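Local coordinates for protein galactan 1,3-beta-galactosidase (Phanerochaete chrysosporium, PDB 7BYS) that probably hydrolyses terminal beta-1,3-galactosidic linkages of galactans as a family 43 exo-glycosidase that also carries a calcium-binding carbohydrate-binding module, at residues G6-H20 with D258-W272. Numbering follows the deposited sequence. Where two conformers were deposited one is given.
Sequences GAAWTDTAGNTIQAH and DRWRPSLLGSSRYIW
Gly6 lies beside Arg269, their CA atoms 5.4 Å apart, and His20 beside Asp258; the irregular segment 6-20, folded back on itself through the type I turn Asp11–Gly14, passes round the strand beginning at Arg269. The Tyr270 side chain reaches between the two arms of 6-20, and its OH donates to Ile17 O at 2.6 Å, meeting that oxygen from above the carbonyl plane. The same OH accepts Ala19 N at 2.9 Å in a nearly straight bond (176°), and two backbone bonds thus fix the phenol. The hydroxyl O also lies over one face of the His20 imidazole, toward its rim, while the two rings, near parallel, are slid so far apart that they barely overlap. His20 NE2 donates to Gln18 OE1 in the ring plane; Gln18, bent at chi2 (-72°), turns its NE2 onto a lone pair of Gly266 O (3.1 Å). At the root of the tyrosine side chain, CB sits over the six-membered ring of Trp9, 3.8 Å from its centroid. Trp9 in turn sends its CZ3–CH2 edge into the face of Trp272, a T-shaped pair with planes at 86°. A phenylalanine in place of Tyr270 would probably cost Ile17 O one of its donors and leave Ala19 N without the acceptor it meets here. Waters bridge the segments: one joins Gly6 N, Ala7 O and Tyr270 N, another Asp258 OD1, Arg269 O and His20 ND1. Trp260, packed on His20 CB, hydrogen-bonds through NE1 to OE1 of Gln242, which binds alpha-D-galactose in a sugar complex. The contact joins the lead-in to the first blade to the last blade, at the ring closure of the five-bladed beta-propeller of family 43.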
# COMPACT_ATOMS: atom_id res chain seq x y z
N GLY A 6 7.65 -0.93 -2.70
CA GLY A 6 8.70 -0.54 -1.79
C GLY A 6 9.64 0.51 -2.35
O GLY A 6 10.32 1.18 -1.58
N ALA A 7 9.67 0.66 -3.67
CA ALA A 7 10.51 1.67 -4.29
C ALA A 7 9.90 3.05 -4.10
O ALA A 7 8.70 3.20 -3.82
CB ALA A 7 10.66 1.38 -5.78
N ALA A 8 10.72 4.08 -4.27
CA ALA A 8 10.26 5.46 -4.25
C ALA A 8 9.67 5.78 -5.62
O ALA A 8 10.41 6.07 -6.57
CB ALA A 8 11.41 6.40 -3.91
N TRP A 9 8.35 5.72 -5.73
CA TRP A 9 7.69 5.93 -7.01
C TRP A 9 7.56 7.41 -7.29
O TRP A 9 7.19 8.19 -6.41
CB TRP A 9 6.27 5.37 -6.98
CG TRP A 9 6.14 3.92 -6.81
CD1 TRP A 9 7.14 3.01 -6.64
CD2 TRP A 9 4.92 3.17 -6.77
NE1 TRP A 9 6.62 1.75 -6.49
CE2 TRP A 9 5.25 1.82 -6.58
CE3 TRP A 9 3.57 3.52 -6.91
CZ2 TRP A 9 4.29 0.81 -6.51
CZ3 TRP A 9 2.61 2.52 -6.82
CH2 TRP A 9 2.98 1.18 -6.63
N THR A 10 7.84 7.79 -8.53
CA THR A 10 7.82 9.18 -8.92
C THR A 10 6.75 9.40 -9.98
O THR A 10 6.42 8.50 -10.76
CB THR A 10 9.18 9.65 -9.47
OG1 THR A 10 9.54 8.88 -10.62
CG2 THR A 10 10.25 9.51 -8.39
N ASP A 11 6.20 10.61 -9.97
CA ASP A 11 5.25 11.03 -10.98
C ASP A 11 5.99 11.41 -12.27
O ASP A 11 7.21 11.30 -12.36
CB ASP A 11 4.34 12.14 -10.44
CG ASP A 11 5.09 13.40 -10.04
OD1 ASP A 11 6.23 13.61 -10.52
OD2 ASP A 11 4.55 14.20 -9.26
N THR A 12 5.24 11.89 -13.27
CA THR A 12 5.86 12.25 -14.54
C THR A 12 6.84 13.41 -14.40
O THR A 12 7.70 13.58 -15.27
CB THR A 12 4.79 12.56 -15.60
OG1 THR A 12 3.91 13.57 -15.10
CG2 THR A 12 4.00 11.30 -15.95
N ALA A 13 6.75 14.18 -13.33
CA ALA A 13 7.70 15.25 -13.05
C ALA A 13 8.96 14.76 -12.36
O ALA A 13 9.91 15.54 -12.19
CB ALA A 13 7.05 16.32 -12.17
N GLY A 14 9.01 13.49 -11.96
CA GLY A 14 10.12 12.96 -11.19
C GLY A 14 10.05 13.22 -9.70
O GLY A 14 11.03 12.95 -9.00
N ASN A 15 8.93 13.74 -9.21
CA ASN A 15 8.74 13.96 -7.79
C ASN A 15 8.07 12.74 -7.18
O ASN A 15 7.26 12.07 -7.82
CB ASN A 15 7.83 15.17 -7.56
CG ASN A 15 8.49 16.46 -7.99
OD1 ASN A 15 9.66 16.70 -7.69
ND2 ASN A 15 7.74 17.31 -8.70
N THR A 16 8.44 12.43 -5.94
CA THR A 16 7.84 11.30 -5.24
C THR A 16 6.33 11.48 -5.13
O THR A 16 5.84 12.56 -4.77
CB THR A 16 8.47 11.16 -3.86
OG1 THR A 16 9.89 11.20 -3.98
CG2 THR A 16 8.06 9.82 -3.23
N ILE A 17 5.58 10.43 -5.48
CA ILE A 17 4.12 10.49 -5.40
C ILE A 17 3.71 10.61 -3.95
O ILE A 17 4.23 9.89 -3.08
CB ILE A 17 3.52 9.24 -6.05
CG1 ILE A 17 3.77 9.28 -7.56
CG2 ILE A 17 2.02 9.13 -5.75
CD1 ILE A 17 3.41 8.00 -8.28
N GLN A 18 2.78 11.54 -3.67
CA GLN A 18 2.25 11.81 -2.34
C GLN A 18 0.74 11.57 -2.37
O GLN A 18 -0.04 12.51 -2.48
CB GLN A 18 2.58 13.23 -1.92
CG GLN A 18 4.07 13.43 -1.66
CD GLN A 18 4.54 12.75 -0.40
OE1 GLN A 18 3.73 12.31 0.41
NE2 GLN A 18 5.85 12.66 -0.23
N ALA A 19 0.35 10.31 -2.27
CA ALA A 19 -1.06 9.92 -2.35
C ALA A 19 -1.30 8.69 -1.46
O ALA A 19 -1.70 7.62 -1.90
CB ALA A 19 -1.46 9.69 -3.81
N HIS A 20 -1.00 8.84 -0.17
CA HIS A 20 -1.18 7.77 0.79
C HIS A 20 -2.66 7.60 1.12
O HIS A 20 -3.46 8.53 0.99
CB HIS A 20 -0.34 8.08 2.02
CG HIS A 20 1.05 8.54 1.67
ND1 HIS A 20 2.09 7.67 1.45
CD2 HIS A 20 1.55 9.79 1.47
CE1 HIS A 20 3.18 8.36 1.14
NE2 HIS A 20 2.88 9.64 1.15
N ASP A 258 -0.53 0.67 1.78
CA ASP A 258 0.48 1.62 2.25
C ASP A 258 1.44 0.91 3.18
O ASP A 258 1.03 0.10 4.01
CB ASP A 258 -0.18 2.74 3.07
CG ASP A 258 -1.08 3.64 2.24
OD1 ASP A 258 -0.56 4.38 1.39
OD2 ASP A 258 -2.31 3.59 2.45
N ARG A 259 2.73 1.24 3.07
CA ARG A 259 3.72 0.86 4.09
C ARG A 259 3.99 2.13 4.88
O ARG A 259 4.75 2.99 4.44
CB ARG A 259 5.00 0.30 3.48
CG ARG A 259 6.07 0.01 4.54
CD ARG A 259 7.25 -0.75 3.95
NE ARG A 259 6.80 -2.05 3.47
CZ ARG A 259 7.36 -2.73 2.47
NH1 ARG A 259 8.42 -2.26 1.81
NH2 ARG A 259 6.83 -3.89 2.12
N TRP A 260 3.32 2.27 6.02
CA TRP A 260 3.42 3.49 6.81
C TRP A 260 4.76 3.53 7.51
O TRP A 260 5.19 2.56 8.14
CB TRP A 260 2.31 3.52 7.85
CG TRP A 260 0.94 3.58 7.26
CD1 TRP A 260 -0.03 2.63 7.37
CD2 TRP A 260 0.38 4.65 6.49
NE1 TRP A 260 -1.16 3.03 6.70
CE2 TRP A 260 -0.94 4.27 6.16
CE3 TRP A 260 0.85 5.89 6.05
CZ2 TRP A 260 -1.79 5.08 5.40
CZ3 TRP A 260 0.01 6.70 5.30
CH2 TRP A 260 -1.30 6.29 4.99
N ARG A 261 5.42 4.68 7.43
CA ARG A 261 6.70 4.89 8.10
C ARG A 261 6.52 6.06 9.06
O ARG A 261 6.73 7.22 8.67
CB ARG A 261 7.79 5.17 7.07
CG ARG A 261 9.15 5.11 7.68
CD ARG A 261 10.19 5.21 6.63
NE ARG A 261 11.51 5.19 7.25
CZ ARG A 261 12.63 5.17 6.55
NH1 ARG A 261 12.56 5.17 5.23
NH2 ARG A 261 13.80 5.15 7.17
N PRO A 262 6.12 5.81 10.31
CA PRO A 262 5.76 6.93 11.21
C PRO A 262 6.85 7.97 11.42
O PRO A 262 6.52 9.16 11.55
CB PRO A 262 5.40 6.23 12.53
CG PRO A 262 5.02 4.85 12.14
CD PRO A 262 5.85 4.50 10.93
N SER A 263 8.13 7.59 11.42
CA SER A 263 9.20 8.55 11.64
C SER A 263 9.57 9.34 10.39
O SER A 263 10.36 10.28 10.48
CB SER A 263 10.44 7.87 12.22
OG SER A 263 10.64 6.60 11.62
N LEU A 264 9.03 8.98 9.23
CA LEU A 264 9.33 9.65 7.97
C LEU A 264 8.12 9.42 7.07
O LEU A 264 8.19 8.72 6.04
CB LEU A 264 10.62 9.10 7.35
CG LEU A 264 11.33 9.99 6.34
CD1 LEU A 264 11.83 11.28 6.99
CD2 LEU A 264 12.47 9.23 5.69
N LEU A 265 6.99 10.03 7.46
CA LEU A 265 5.70 9.69 6.85
C LEU A 265 5.67 9.97 5.36
O LEU A 265 5.00 9.25 4.61
CB LEU A 265 4.57 10.47 7.53
CG LEU A 265 3.99 9.79 8.77
CD1 LEU A 265 3.08 10.76 9.53
CD2 LEU A 265 3.27 8.48 8.44
N GLY A 266 6.36 11.02 4.91
CA GLY A 266 6.37 11.32 3.49
C GLY A 266 7.06 10.29 2.66
O GLY A 266 6.90 10.30 1.43
N SER A 267 7.82 9.40 3.28
CA SER A 267 8.47 8.30 2.60
C SER A 267 7.75 6.98 2.80
O SER A 267 8.29 5.92 2.46
CB SER A 267 9.94 8.21 3.03
OG SER A 267 10.64 9.38 2.62
N SER A 268 6.53 7.01 3.34
CA SER A 268 5.71 5.81 3.34
C SER A 268 5.53 5.32 1.91
O SER A 268 5.33 6.12 0.99
CB SER A 268 4.34 6.09 3.97
OG SER A 268 4.46 6.56 5.31
N ARG A 269 5.62 4.01 1.71
CA ARG A 269 5.71 3.43 0.37
C ARG A 269 4.36 2.87 -0.06
O ARG A 269 3.42 2.74 0.73
CB ARG A 269 6.81 2.35 0.30
CG ARG A 269 8.24 2.86 0.55
CD ARG A 269 8.59 4.09 -0.29
NE ARG A 269 9.99 4.48 -0.12
CZ ARG A 269 10.46 5.70 -0.32
NH1 ARG A 269 9.65 6.68 -0.69
NH2 ARG A 269 11.76 5.96 -0.12
N TYR A 270 4.27 2.54 -1.35
CA TYR A 270 3.06 2.01 -1.96
C TYR A 270 3.33 0.55 -2.28
O TYR A 270 4.26 0.23 -3.04
CB TYR A 270 2.72 2.82 -3.21
CG TYR A 270 2.63 4.30 -2.89
CD1 TYR A 270 1.59 4.79 -2.11
CD2 TYR A 270 3.60 5.19 -3.34
CE1 TYR A 270 1.51 6.13 -1.79
CE2 TYR A 270 3.54 6.54 -3.01
CZ TYR A 270 2.49 7.01 -2.24
OH TYR A 270 2.43 8.35 -1.90
N ILE A 271 2.54 -0.32 -1.67
CA ILE A 271 2.69 -1.76 -1.80
C ILE A 271 1.50 -2.21 -2.64
O ILE A 271 0.37 -2.33 -2.13
CB ILE A 271 2.72 -2.44 -0.43
CG1 ILE A 271 3.77 -1.79 0.51
CG2 ILE A 271 2.98 -3.93 -0.58
CD1 ILE A 271 5.17 -1.65 -0.07
N TRP A 272 1.73 -2.42 -3.93
CA TRP A 272 0.69 -2.86 -4.86
C TRP A 272 1.06 -4.23 -5.40
O TRP A 272 2.17 -4.42 -5.91
CB TRP A 272 0.57 -1.93 -6.06
CG TRP A 272 0.02 -0.56 -5.81
CD1 TRP A 272 -0.15 0.08 -4.62
CD2 TRP A 272 -0.39 0.35 -6.82
NE1 TRP A 272 -0.65 1.35 -4.83
CE2 TRP A 272 -0.81 1.53 -6.18
CE3 TRP A 272 -0.45 0.28 -8.22
CZ2 TRP A 272 -1.30 2.63 -6.89
CZ3 TRP A 272 -0.93 1.36 -8.92
CH2 TRP A 272 -1.33 2.52 -8.26
O HOH W 1 6.49 1.75 -3.14
O HOH W 2 5.53 9.43 -0.63
O HOH W 3 -1.86 4.79 -1.00
O HOH W 4 2.00 4.98 1.77